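Local coordinates for protein tyrosinase (Aspergillus oryzae, PDB 6JU8) that probably catalyses the copper-dependent oxidation of L-tyrosine and L-dopa by O2 to L-dopaquinone, as tyrosinases do in melanin formation, at residues R66-H71 against A366-I371; Q235-Y240 against A357-S362; H71-T76 against Y213-Q218; T112-V117 against W145-W150. The protein carries 1 engineered substitution. All blocks are in the same frame, centred on the assembly; numbering follows the deposited sequence.

How the contacts relate
Contacts 1, 2 and 4 are buried, whereas contact 3 lies farther from the centre of the chain and is partly open. Contacts 1 and 3 share His-71: in contact 1 Ala-367 packs on this copper ligand, while in contact 3 it only begins the first segment and touches nothing of 213-218. The loop ahead of helix 371-389 supplies the second segments of contacts 1 and 2, and a salt bridge from Asp-369 to Lys-239 ties these together. Contact 4 lies along helix 103-129, whose Leu-113 packs on Ile-70 and Leu-67 of contact 1. Direct hydrogen bonds join contacts 2 and 4; contact 1 uses packing and a bridging water, contact 3 packing and an amide-to-ring contact.

Contact 1. Residues R66-H71 against A366-I371; sequences RLAGIH and AAYDPI. With CU (copper (II) ion), chain C.
Ala-68, in helix 64-69, presses its methyl group against both Ala-367 and the ring of Tyr-368. Its CB lies over one face of that ring, 3.9 Å from the ring centroid and displaced toward the rim on the CD1 side, a CH-pi contact. Ala-68 CB also comes within 3.5 Å of Ala-367 O and 4.0 Å of Ala-367 CB. Side chains this small suit the spot because the two backbones approach closely, with only 4.9 Å between Ala-68 CA and Ala-367 CA. Tyr-368 reaches the helix because its CG stands anti to the carbonyl carbon (chi1 -68°), which carries the hydroxyl past Gly-69; Tyr-368 OH lies 3.4 Å from Gly-69 CA. Here, at the partly exposed Gly-69, is the more open margin of the contact. The hydroxyl ends in a hydrogen bond with Ala-73 O, in the loop that follows His-71.

Around His-71, which is buried, the fit is looser and water takes part. The methyl of Ala-367 still meets His-71 CB at 3.7 Å, measured from Ala-367 CB, but the polar link is indirect: a water accepts from His-71 ND1 and from Ala-367 N. CG anti to the backbone nitrogen (chi1 -173°) directs the imidazole so that His-71 NE2 reaches copper at 2.1 Å. His-98 and His-107 bind the same ion together with a second water, and the rings of His-71 and Phe-372 meet edge-to-face. Three histidines on one copper beside a second copper held by His-332, His-336 and His-376 are the hallmark of the type 3 dinuclear site of tyrosinases.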
loop_
_atom_site.group_PDB
_atom_site.type_symbol
_atom_site.label_atom_id
_atom_site.label_comp_id
_atom_site.label_asym_id
_atom_site.label_seq_id
_atom_site.Cartn_x
_atom_site.Cartn_y
_atom_site.Cartn_z
ATOM N N ARG A 66 8.282 22.281 5.913
ATOM C CA ARG A 66 8.711 23.136 7.017
ATOM C C ARG A 66 7.677 23.200 8.125
ATOM O O ARG A 66 8.047 23.321 9.304
ATOM C CB ARG A 66 9.050 24.529 6.490
ATOM C CG ARG A 66 10.257 24.590 5.569
ATOM C CD ARG A 66 11.584 24.364 6.284
ATOM N NE ARG A 66 11.785 25.246 7.435
ATOM C CZ ARG A 66 12.121 26.520 7.354
ATOM N NH1 ARG A 66 12.271 27.118 6.172
ATOM N NH2 ARG A 66 12.275 27.252 8.463
ATOM N N LEU A 67 6.387 23.157 7.812
ATOM C CA LEU A 67 5.367 23.107 8.861
ATOM C C LEU A 67 5.435 21.817 9.665
ATOM O O LEU A 67 5.417 21.857 10.905
ATOM C CB LEU A 67 3.973 23.254 8.231
ATOM C CG LEU A 67 3.719 24.633 7.622
ATOM C CD1 LEU A 67 2.448 24.600 6.798
ATOM C CD2 LEU A 67 3.621 25.678 8.738
ATOM N N ALA A 68 5.575 20.677 8.984
ATOM C CA ALA A 68 5.814 19.412 9.671
ATOM C C ALA A 68 7.120 19.442 10.458
ATOM O O ALA A 68 7.239 18.840 11.529
ATOM C CB ALA A 68 5.842 18.281 8.664
ATOM N N GLY A 69 8.119 20.170 9.953
ATOM C CA GLY A 69 9.408 20.240 10.617
ATOM C C GLY A 69 9.343 20.960 11.940
ATOM O O GLY A 69 10.224 20.775 12.783
ATOM N N ILE A 70 8.310 21.762 12.195
ATOM C CA ILE A 70 8.202 22.404 13.517
ATOM C C ILE A 70 8.188 21.371 14.609
ATOM O O ILE A 70 8.755 21.573 15.691
ATOM C CB ILE A 70 6.914 23.265 13.559
ATOM C CG1 ILE A 70 7.036 24.494 12.648
ATOM C CG2 ILE A 70 6.599 23.668 14.988
ATOM C CD1 ILE A 70 5.737 25.209 12.375
ATOM N N HIS A 71 7.493 20.265 14.366
ATOM C CA HIS A 71 7.220 19.270 15.403
ATOM C C HIS A 71 8.495 18.568 15.865
ATOM O O HIS A 71 8.648 18.308 17.049
ATOM C CB HIS A 71 6.234 18.260 14.830
ATOM C CG HIS A 71 5.706 17.244 15.777
ATOM N ND1 HIS A 71 6.177 15.941 15.738
ATOM C CD2 HIS A 71 4.796 17.296 16.767
ATOM C CE1 HIS A 71 5.532 15.247 16.682
ATOM N NE2 HIS A 71 4.695 16.036 17.316
ATOM N N ALA A 366 6.752 12.005 12.733
ATOM C CA ALA A 366 5.330 11.709 12.604
ATOM C C ALA A 366 4.567 12.787 11.855
ATOM O O ALA A 366 3.586 12.466 11.151
ATOM C CB ALA A 366 4.744 11.529 14.004
ATOM N N ALA A 367 4.953 14.054 12.012
ATOM C CA ALA A 367 4.173 15.139 11.403
ATOM C C ALA A 367 4.270 15.142 9.887
ATOM O O ALA A 367 3.445 15.788 9.232
ATOM C CB ALA A 367 4.602 16.481 12.004
ATOM N N TYR A 368 5.202 14.387 9.290
ATOM C CA TYR A 368 5.271 14.330 7.825
ATOM C C TYR A 368 4.085 13.572 7.261
ATOM O O TYR A 368 3.678 13.807 6.119
ATOM C CB TYR A 368 6.629 13.760 7.328
ATOM C CG TYR A 368 7.693 14.765 7.676
ATOM C CD1 TYR A 368 7.854 15.923 6.941
ATOM C CD2 TYR A 368 8.508 14.585 8.782
ATOM C CE1 TYR A 368 8.827 16.861 7.289
ATOM C CE2 TYR A 368 9.455 15.529 9.144
ATOM C CZ TYR A 368 9.628 16.664 8.401
ATOM O OH TYR A 368 10.543 17.626 8.741
ATOM N N ASP A 369 3.506 12.641 8.031
ATOM C CA ASP A 369 2.378 11.878 7.494
ATOM C C ASP A 369 1.130 12.740 7.575
ATOM O O ASP A 369 0.809 13.182 8.699
ATOM C CB ASP A 369 2.183 10.584 8.287
ATOM C CG ASP A 369 1.149 9.669 7.641
ATOM O OD1 ASP A 369 0.115 10.220 7.166
ATOM O OD2 ASP A 369 1.354 8.431 7.653
ATOM N N PRO A 370 0.426 13.013 6.492
ATOM C CA PRO A 370 -0.740 13.911 6.570
ATOM C C PRO A 370 -1.802 13.497 7.572
ATOM O O PRO A 370 -2.580 14.355 8.020
ATOM C CB PRO A 370 -1.288 13.866 5.123
ATOM C CG PRO A 370 -0.039 13.653 4.297
ATOM C CD PRO A 370 0.752 12.620 5.077
ATOM N N ILE A 371 -1.919 12.210 7.939
ATOM C CA ILE A 371 -2.885 11.848 8.971
ATOM C C ILE A 371 -2.536 12.437 10.339
ATOM O O ILE A 371 -3.416 12.544 11.205
ATOM C CB ILE A 371 -3.071 10.323 9.083
ATOM C CG1 ILE A 371 -4.423 9.999 9.734
ATOM C CG2 ILE A 371 -1.891 9.665 9.779
ATOM C CD1 ILE A 371 -4.736 8.522 9.828
HETATM CU CU CU C . 3.454 16.297 19.026
HETATM O O HOH W 1 7.521 15.010 13.421
HETATM O O HOH W 2 2.634 14.628 18.519
#

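Contact 2. Residues Q235-Y240 against A357-S362; sequences QSTTKY and AGHMSS
With CG anti to the carbonyl carbon (chi1 -72°) and the ring turned by a chi2 of 70°, His-359 lays one face of its imidazole over the backbone of Thr-237. Thr-237 CA sits 3.6 Å from the ring centroid, offset toward the rim, in a CH-pi contact. The beta-branch of Thr-237 widens the support: CG2 reaches His-359 CD2 at 3.9 Å, while OG1 turns off to accept from Phe-200 N. Thr-238 adds its own methyl, CG2, 3.8 Å from His-359 ND1, and its hydroxyl bonds to Gly-255 O.

The backbone supplies the direct polar link. His-359 N donates to Thr-238 O at 3.1 Å. That oxygen also accepts from a water at 2.8 Å, and the water in turn accepts from Met-360 N. Gly-358 CA comes within 3.3 Å of Thr-238 O for a CA-H...O contact; a side chain here would run into that oxygen. Farther on, Tyr-240 C lies 3.3 Å from Ala-357 O, while the tyrosine ring packs on Leu-259 of the second subunit. A single carbonyl oxygen thus gathers two hydrogen bonds and a weaker CH contact, so that the loop leading toward helix 371-389 is fastened in a buried setting mainly through main-chain chemistry.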
loop_
_atom_site.group_PDB
_atom_site.type_symbol
_atom_site.label_atom_id
_atom_site.label_comp_id
_atom_site.label_asym_id
_atom_site.label_seq_id
_atom_site.Cartn_x
_atom_site.Cartn_y
_atom_site.Cartn_z
ATOM N N GLN A 235 11.882 8.252 0.730
ATOM C CA GLN A 235 11.412 9.405 -0.040
ATOM C C GLN A 235 9.985 9.777 0.377
ATOM O O GLN A 235 9.672 10.972 0.472
ATOM C CB GLN A 235 11.477 9.112 -1.552
ATOM C CG GLN A 235 11.019 10.286 -2.391
ATOM C CD GLN A 235 11.305 10.108 -3.877
ATOM O OE1 GLN A 235 12.104 9.302 -4.321
ATOM N NE2 GLN A 235 10.665 10.986 -4.637
ATOM N N SER A 236 9.159 8.776 0.614
ATOM C CA SER A 236 7.764 8.922 1.024
ATOM C C SER A 236 7.586 8.523 2.484
ATOM O O SER A 236 8.242 7.620 2.979
ATOM C CB SER A 236 6.889 8.011 0.155
ATOM O OG SER A 236 5.522 8.130 0.526
ATOM N N THR A 237 6.615 9.155 3.128
ATOM C CA THR A 237 6.126 8.622 4.397
ATOM C C THR A 237 5.481 7.248 4.168
ATOM O O THR A 237 5.024 6.961 3.051
ATOM C CB THR A 237 5.110 9.587 5.040
ATOM O OG1 THR A 237 3.999 9.812 4.144
ATOM C CG2 THR A 237 5.740 10.939 5.328
ATOM N N THR A 238 5.513 6.423 5.195
ATOM C CA THR A 238 4.951 5.086 5.139
ATOM C C THR A 238 4.215 4.759 6.427
ATOM O O THR A 238 4.567 5.267 7.494
ATOM C CB THR A 238 6.029 4.047 4.814
ATOM O OG1 THR A 238 5.462 2.725 4.705
ATOM C CG2 THR A 238 7.122 3.970 5.877
ATOM N N LYS A 239 3.204 3.912 6.318
ATOM C CA LYS A 239 2.560 3.247 7.463
ATOM C C LYS A 239 2.977 1.787 7.411
ATOM O O LYS A 239 2.592 1.119 6.421
ATOM C CB LYS A 239 1.033 3.402 7.429
ATOM C CG LYS A 239 0.547 4.858 7.375
ATOM C CD LYS A 239 -0.932 4.865 6.937
ATOM C CE LYS A 239 -1.525 6.272 6.931
ATOM N NZ LYS A 239 -0.750 7.176 6.040
ATOM N N TYR A 240 3.769 1.301 8.347
ATOM C CA TYR A 240 4.213 -0.078 8.501
ATOM C C TYR A 240 5.222 -0.555 7.464
ATOM O O TYR A 240 5.640 -1.717 7.545
ATOM C CB TYR A 240 3.026 -1.073 8.523
ATOM C CG TYR A 240 2.240 -1.028 9.810
ATOM C CD1 TYR A 240 1.276 -0.040 10.019
ATOM C CD2 TYR A 240 2.444 -1.979 10.832
ATOM C CE1 TYR A 240 0.527 0.026 11.182
ATOM C CE2 TYR A 240 1.711 -1.895 12.004
ATOM C CZ TYR A 240 0.757 -0.900 12.177
ATOM O OH TYR A 240 0.065 -0.873 13.378
ATOM N N ALA A 357 7.321 -0.800 10.605
ATOM C CA ALA A 357 7.424 0.524 11.226
ATOM C C ALA A 357 7.162 1.628 10.204
ATOM O O ALA A 357 7.343 1.456 8.992
ATOM C CB ALA A 357 8.805 0.729 11.828
ATOM N N GLY A 358 6.785 2.795 10.704
ATOM C CA GLY A 358 6.525 3.924 9.800
ATOM C C GLY A 358 6.400 5.214 10.600
ATOM O O GLY A 358 6.465 5.257 11.819
ATOM N N HIS A 359 6.238 6.294 9.838
ATOM C CA HIS A 359 6.473 7.635 10.339
ATOM C C HIS A 359 5.654 7.967 11.576
ATOM O O HIS A 359 6.180 8.573 12.515
ATOM C CB HIS A 359 6.201 8.664 9.216
ATOM C CG HIS A 359 7.315 8.584 8.189
ATOM N ND1 HIS A 359 7.450 7.491 7.348
ATOM C CD2 HIS A 359 8.327 9.416 7.864
ATOM C CE1 HIS A 359 8.521 7.660 6.599
ATOM N NE2 HIS A 359 9.081 8.826 6.873
ATOM N N MET A 360 4.362 7.625 11.577
ATOM C CA MET A 360 3.507 8.074 12.666
ATOM C C MET A 360 3.934 7.555 14.036
ATOM O O MET A 360 3.524 8.128 15.061
ATOM C CB MET A 360 2.029 7.759 12.406
ATOM C CG MET A 360 1.349 8.854 11.583
ATOM S SD MET A 360 0.946 10.324 12.575
ATOM C CE MET A 360 -0.443 9.691 13.528
ATOM N N SER A 361 4.729 6.493 14.106
ATOM C CA SER A 361 5.117 6.003 15.442
ATOM C C SER A 361 6.356 6.679 15.984
ATOM O O SER A 361 6.735 6.391 17.124
ATOM C CB SER A 361 5.370 4.493 15.424
ATOM O OG SER A 361 6.610 4.245 14.770
ATOM N N SER A 362 6.963 7.569 15.229
ATOM C CA SER A 362 8.255 8.133 15.622
ATOM C C SER A 362 8.113 9.639 15.767
ATOM O O SER A 362 7.867 10.374 14.796
ATOM C CB SER A 362 9.272 7.773 14.523
ATOM O OG SER A 362 10.482 8.463 14.761
HETATM O O HOH W 3 2.935 6.800 9.239
#

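Contact 3. Residues H71-T76 against Y213-Q218; sequences HGAPWT and YAITSQ. With CU (copper (II) ion), chain C.
Apolar packing centres on Pro-74, whose ring fits against the side chains of the 213-218 loop. Pro-74 CD meets the tip of Ile-215, CD1, at 3.8 Å, and Pro-74 CG approaches the edge of the Tyr-213 ring near the ring plane. A cis peptide bond before Pro-74 bends the chain there, a turn that proline accommodates better than other residues. Ile-215 CD1 also reaches Ala-73 CB at 4.2 Å, and the flank of Thr-76 runs across Tyr-213 at about a right angle. The proline meets the backbone too, with Pro-74 CB 3.5 Å from the carbonyl oxygen Tyr-213 O.

Among aromatic and polar contacts, Trp-75 offers its benzo edge to the amide of Gln-218: Gln-218 OE1 lies near the indole plane, 3.4 Å from Trp-75 CZ2, with ring and amide planes 69° apart. Gln-218 gets there by folding back at chi2 (-65°), and its NE2 donates at 3.0 Å to Thr-216 O, from above that carbonyl plane, which steadies the amide. Thr-216 OG1 donates to Ser-217 O and touches Trp-75 CH2.

Phe-65 of helix 64-69 backs Pro-74, Tyr-213 and Ile-215 together. The contact joins the loop that follows the copper ligand His-71 to the 213-218 loop leading into strand 218-222, within the tyrosinase central domain.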
loop_
_atom_site.group_PDB
_atom_site.type_symbol
_atom_site.label_atom_id
_atom_site.label_comp_id
_atom_site.label_asym_id
_atom_site.label_seq_id
_atom_site.Cartn_x
_atom_site.Cartn_y
_atom_site.Cartn_z
ATOM N N HIS A 71 7.493 20.265 14.366
ATOM C CA HIS A 71 7.220 19.270 15.403
ATOM C C HIS A 71 8.495 18.568 15.865
ATOM O O HIS A 71 8.648 18.308 17.049
ATOM C CB HIS A 71 6.234 18.260 14.830
ATOM C CG HIS A 71 5.706 17.244 15.777
ATOM N ND1 HIS A 71 6.177 15.941 15.738
ATOM C CD2 HIS A 71 4.796 17.296 16.767
ATOM C CE1 HIS A 71 5.532 15.247 16.682
ATOM N NE2 HIS A 71 4.695 16.036 17.316
ATOM N N GLY A 72 9.397 18.206 14.949
ATOM C CA GLY A 72 10.509 17.318 15.222
ATOM C C GLY A 72 11.676 17.534 14.288
ATOM O O GLY A 72 12.169 18.649 14.125
ATOM N N ALA A 73 12.158 16.436 13.715
ATOM C CA ALA A 73 13.286 16.488 12.791
ATOM C C ALA A 73 12.891 17.300 11.569
ATOM O O ALA A 73 11.715 17.243 11.160
ATOM C CB ALA A 73 13.711 15.075 12.398
ATOM N N PRO A 74 13.796 18.015 10.913
ATOM C CA PRO A 74 15.243 18.000 11.144
ATOM C C PRO A 74 15.771 18.937 12.221
ATOM O O PRO A 74 16.990 19.168 12.308
ATOM C CB PRO A 74 15.801 18.441 9.767
ATOM C CG PRO A 74 14.729 19.361 9.237
ATOM C CD PRO A 74 13.425 18.744 9.665
ATOM N N TRP A 75 14.895 19.485 13.045
ATOM C CA TRP A 75 15.264 20.241 14.229
ATOM C C TRP A 75 15.877 21.595 13.888
ATOM O O TRP A 75 16.885 21.986 14.482
ATOM C CB TRP A 75 16.198 19.407 15.117
ATOM C CG TRP A 75 15.667 18.037 15.431
ATOM C CD1 TRP A 75 14.494 17.710 16.066
ATOM C CD2 TRP A 75 16.322 16.803 15.139
ATOM N NE1 TRP A 75 14.374 16.343 16.173
ATOM C CE2 TRP A 75 15.491 15.761 15.607
ATOM C CE3 TRP A 75 17.534 16.488 14.517
ATOM C CZ2 TRP A 75 15.818 14.406 15.482
ATOM C CZ3 TRP A 75 17.856 15.151 14.388
ATOM C CH2 TRP A 75 17.017 14.131 14.867
ATOM N N THR A 76 15.250 22.324 12.967
ATOM C CA THR A 76 15.755 23.614 12.535
ATOM C C THR A 76 14.899 24.763 13.073
ATOM O O THR A 76 13.858 24.563 13.669
ATOM C CB THR A 76 15.777 23.753 10.996
ATOM O OG1 THR A 76 14.425 23.844 10.518
ATOM C CG2 THR A 76 16.414 22.555 10.313
ATOM N N TYR A 213 18.325 20.551 6.408
ATOM C CA TYR A 213 17.011 19.931 6.417
ATOM C C TYR A 213 17.022 18.414 6.301
ATOM O O TYR A 213 15.944 17.813 6.351
ATOM C CB TYR A 213 16.148 20.476 5.271
ATOM C CG TYR A 213 15.960 21.968 5.401
ATOM C CD1 TYR A 213 15.205 22.476 6.448
ATOM C CD2 TYR A 213 16.542 22.876 4.528
ATOM C CE1 TYR A 213 15.011 23.823 6.631
ATOM C CE2 TYR A 213 16.358 24.237 4.694
ATOM C CZ TYR A 213 15.591 24.706 5.746
ATOM O OH TYR A 213 15.385 26.059 5.919
ATOM N N ALA A 214 18.173 17.783 6.122
ATOM C CA ALA A 214 18.202 16.331 5.956
ATOM C C ALA A 214 17.635 15.621 7.186
ATOM O O ALA A 214 17.923 15.965 8.340
ATOM C CB ALA A 214 19.630 15.848 5.696
ATOM N N ILE A 215 16.794 14.614 6.931
ATOM C CA ILE A 215 16.196 13.773 7.953
ATOM C C ILE A 215 17.145 12.613 8.222
ATOM O O ILE A 215 17.445 11.843 7.313
ATOM C CB ILE A 215 14.827 13.229 7.493
ATOM C CG1 ILE A 215 13.838 14.332 7.097
ATOM C CG2 ILE A 215 14.216 12.293 8.540
ATOM C CD1 ILE A 215 13.364 15.197 8.242
ATOM N N THR A 216 17.627 12.457 9.443
ATOM C CA THR A 216 18.470 11.323 9.803
ATOM C C THR A 216 17.637 10.097 10.144
ATOM O O THR A 216 16.432 10.168 10.320
ATOM C CB THR A 216 19.366 11.662 11.007
ATOM O OG1 THR A 216 18.560 11.900 12.157
ATOM C CG2 THR A 216 20.161 12.946 10.740
ATOM N N SER A 217 18.318 8.956 10.260
ATOM C CA SER A 217 17.714 7.836 10.974
ATOM C C SER A 217 17.369 8.294 12.398
ATOM O O SER A 217 17.871 9.303 12.906
ATOM C CB SER A 217 18.626 6.627 11.016
ATOM O OG SER A 217 19.831 6.855 11.735
ATOM N N GLN A 218 16.459 7.551 13.026
ATOM C CA GLN A 218 15.938 7.908 14.332
ATOM C C GLN A 218 15.979 6.713 15.270
ATOM O O GLN A 218 15.381 5.661 15.037
ATOM C CB GLN A 218 14.500 8.419 14.180
ATOM C CG GLN A 218 14.377 9.574 13.199
ATOM C CD GLN A 218 15.084 10.836 13.637
ATOM O OE1 GLN A 218 15.273 11.112 14.828
ATOM N NE2 GLN A 218 15.443 11.674 12.668
HETATM CU CU CU C . 3.454 16.297 19.026
HETATM O O HOH W 2 2.634 14.628 18.519
#

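Contact 4. Residues T112-V117 against W145-W150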
loop_
_atom_site.group_PDB
_atom_site.type_symbol
_atom_site.label_atom_id
_atom_site.label_comp_id
_atom_site.label_asym_id
_atom_site.label_seq_id
_atom_site.Cartn_x
_atom_site.Cartn_y
_atom_site.Cartn_z
ATOM N N THR A 112 -4.083 24.706 14.550
ATOM C CA THR A 112 -4.671 25.942 14.044
ATOM C C THR A 112 -3.749 26.594 13.020
ATOM O O THR A 112 -4.215 27.141 12.012
ATOM C CB THR A 112 -4.912 26.910 15.210
ATOM O OG1 THR A 112 -5.901 26.334 16.076
ATOM C CG2 THR A 112 -5.470 28.249 14.742
ATOM N N LEU A 113 -2.438 26.551 13.219
ATOM C CA LEU A 113 -1.503 27.058 12.213
ATOM C C LEU A 113 -1.731 26.348 10.879
ATOM O O LEU A 113 -1.803 26.977 9.826
ATOM C CB LEU A 113 -0.061 26.858 12.697
ATOM C CG LEU A 113 1.064 26.986 11.686
ATOM C CD1 LEU A 113 1.125 28.388 11.077
ATOM C CD2 LEU A 113 2.418 26.632 12.298
ATOM N N TYR A 114 -1.801 25.017 10.914
ATOM C CA TYR A 114 -1.967 24.227 9.687
ATOM C C TYR A 114 -3.272 24.607 8.992
ATOM O O TYR A 114 -3.294 24.835 7.785
ATOM C CB TYR A 114 -1.993 22.767 10.054
ATOM C CG TYR A 114 -1.984 21.709 8.986
ATOM C CD1 TYR A 114 -0.919 21.536 8.120
ATOM C CD2 TYR A 114 -3.059 20.823 8.886
ATOM C CE1 TYR A 114 -0.905 20.544 7.151
ATOM C CE2 TYR A 114 -3.046 19.817 7.942
ATOM C CZ TYR A 114 -1.980 19.682 7.078
ATOM O OH TYR A 114 -1.983 18.663 6.162
ATOM N N GLU A 115 -4.339 24.650 9.786
ATOM C CA GLU A 115 -5.648 25.033 9.247
ATOM C C GLU A 115 -5.621 26.413 8.601
ATOM O O GLU A 115 -6.214 26.621 7.527
ATOM C CB GLU A 115 -6.673 24.999 10.379
ATOM C CG GLU A 115 -8.089 25.403 10.019
ATOM C CD GLU A 115 -8.990 25.287 11.238
ATOM O OE1 GLU A 115 -9.833 24.383 11.274
ATOM O OE2 GLU A 115 -8.807 26.092 12.184
ATOM N N GLN A 116 -4.931 27.359 9.260
ATOM C CA GLN A 116 -4.912 28.722 8.743
ATOM C C GLN A 116 -4.134 28.781 7.436
ATOM O O GLN A 116 -4.531 29.465 6.497
ATOM C CB GLN A 116 -4.275 29.652 9.784
ATOM C CG GLN A 116 -4.260 31.125 9.349
ATOM C CD GLN A 116 -3.629 32.016 10.401
ATOM O OE1 GLN A 116 -3.789 31.789 11.596
ATOM N NE2 GLN A 116 -2.885 33.026 9.977
ATOM N N VAL A 117 -2.981 28.118 7.389
ATOM C CA VAL A 117 -2.167 28.101 6.168
ATOM C C VAL A 117 -2.946 27.498 5.013
ATOM O O VAL A 117 -2.910 27.988 3.875
ATOM C CB VAL A 117 -0.848 27.342 6.407
ATOM C CG1 VAL A 117 -0.113 27.088 5.101
ATOM C CG2 VAL A 117 0.010 28.151 7.389
ATOM N N TRP A 145 -15.197 26.078 5.592
ATOM C CA TRP A 145 -14.315 24.944 5.789
ATOM C C TRP A 145 -13.480 25.066 7.053
ATOM O O TRP A 145 -12.960 26.138 7.346
ATOM C CB TRP A 145 -13.360 24.778 4.609
ATOM C CG TRP A 145 -12.406 23.642 4.780
ATOM C CD1 TRP A 145 -12.636 22.333 4.433
ATOM C CD2 TRP A 145 -11.088 23.714 5.334
ATOM N NE1 TRP A 145 -11.505 21.597 4.749
ATOM C CE2 TRP A 145 -10.557 22.411 5.296
ATOM C CE3 TRP A 145 -10.305 24.762 5.857
ATOM C CZ2 TRP A 145 -9.269 22.138 5.761
ATOM C CZ3 TRP A 145 -9.035 24.485 6.319
ATOM C CH2 TRP A 145 -8.538 23.170 6.271
ATOM N N ARG A 146 -13.333 23.943 7.753
ATOM C CA ARG A 146 -12.395 23.879 8.870
ATOM C C ARG A 146 -11.681 22.532 8.762
ATOM O O ARG A 146 -12.167 21.619 8.063
ATOM C CB ARG A 146 -13.109 24.010 10.216
ATOM C CG ARG A 146 -13.702 25.407 10.453
ATOM C CD ARG A 146 -12.580 26.424 10.576
ATOM N NE ARG A 146 -12.998 27.793 10.923
ATOM C CZ ARG A 146 -13.464 28.702 10.071
ATOM N NH1 ARG A 146 -13.630 28.381 8.786
ATOM N NH2 ARG A 146 -13.780 29.914 10.497
ATOM N N LEU A 147 -10.551 22.392 9.431
ATOM C CA LEU A 147 -9.804 21.136 9.268
ATOM C C LEU A 147 -10.627 19.987 9.845
ATOM O O LEU A 147 -10.976 20.001 11.025
ATOM C CB LEU A 147 -8.472 21.231 10.029
ATOM C CG LEU A 147 -7.570 19.993 9.899
ATOM C CD1 LEU A 147 -7.001 19.884 8.480
ATOM C CD2 LEU A 147 -6.455 20.013 10.934
ATOM N N PRO A 148 -10.940 18.971 9.069
ATOM C CA PRO A 148 -11.664 17.824 9.644
ATOM C C PRO A 148 -10.842 17.036 10.650
ATOM O O PRO A 148 -9.612 17.050 10.640
ATOM C CB PRO A 148 -11.951 16.950 8.428
ATOM C CG PRO A 148 -11.825 17.872 7.251
ATOM C CD PRO A 148 -10.706 18.818 7.623
ATOM N N TYR A 149 -11.561 16.317 11.527
ATOM C CA TYR A 149 -10.903 15.453 12.510
ATOM C C TYR A 149 -11.122 13.994 12.148
ATOM O O TYR A 149 -12.168 13.612 11.604
ATOM C CB TYR A 149 -11.348 15.765 13.953
ATOM C CG TYR A 149 -12.795 15.452 14.248
ATOM C CD1 TYR A 149 -13.173 14.192 14.710
ATOM C CD2 TYR A 149 -13.774 16.424 14.077
ATOM C CE1 TYR A 149 -14.498 13.894 14.991
ATOM C CE2 TYR A 149 -15.113 16.139 14.343
ATOM C CZ TYR A 149 -15.461 14.880 14.798
ATOM O OH TYR A 149 -16.792 14.602 15.050
ATOM N N TRP A 150 -10.122 13.171 12.501
ATOM C CA TRP A 150 -10.297 11.719 12.411
ATOM C C TRP A 150 -10.764 11.159 13.746
ATOM O O TRP A 150 -10.028 11.182 14.737
ATOM C CB TRP A 150 -8.980 11.060 12.009
ATOM C CG TRP A 150 -9.013 9.560 12.121
ATOM C CD1 TRP A 150 -10.012 8.723 11.726
ATOM C CD2 TRP A 150 -7.960 8.752 12.674
ATOM N NE1 TRP A 150 -9.651 7.424 12.013
ATOM C CE2 TRP A 150 -8.407 7.414 12.593
ATOM C CE3 TRP A 150 -6.714 9.028 13.243
ATOM C CZ2 TRP A 150 -7.640 6.340 13.049
ATOM C CZ3 TRP A 150 -5.953 7.961 13.703
ATOM C CH2 TRP A 150 -6.422 6.638 13.607
#
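The Trp-145 indole turns its edge to helix 103-129, with Glu-115 O near the ring plane, 3.7 Å from Trp-145 CZ3. Over one face, toward the rim, lies Leu-147 N, 3.8 Å above the plane, and the ring of Phe-46 also meets the indole. The Glu-115 side chain runs past the indole in the opposite direction, its carboxylate plane 76° from the ring, while Glu-115 CG touches Trp-145 CZ3 at 3.9 Å. The Tyr-114 ring, stacked with Trp-373, is met by Leu-147 CD1, 4.0 Å from Tyr-114 CE2; the branched leucine crosses it at about a right angle, filling the ground between helix and loop.

Glu-115 suits its place because its chain is fully stretched: CG anti to the backbone nitrogen (chi1 178°) and extended beyond, it spans the gap to the loop backbone. There Leu-147 N donates to Glu-115 OE1 at 2.8 Å and 171°, meeting the anti lone pair, and the same oxygen takes part in a salt bridge with Arg-23 NE. Arg-146 lends only its aliphatic part, with CD 3.5 Å from Glu-115 OE1. Its guanidinium is engaged by other partners: NH1 donates to Trp-145 O at 2.7 Å, in the guanidinium plane, and also to Lys-143 O, while NE serves Asn-436 O.

A buried carboxylate gripped by a peptide N-H and an arginine is probably kept ionised, with Arg-146 nearby adding to the positive surroundings. Through it, helix 103-129, which carries the copper ligand His-107, is tied to the 145-150 loop by a hydrogen bond and apolar contact, and the same carboxylate is also paired with Arg-23.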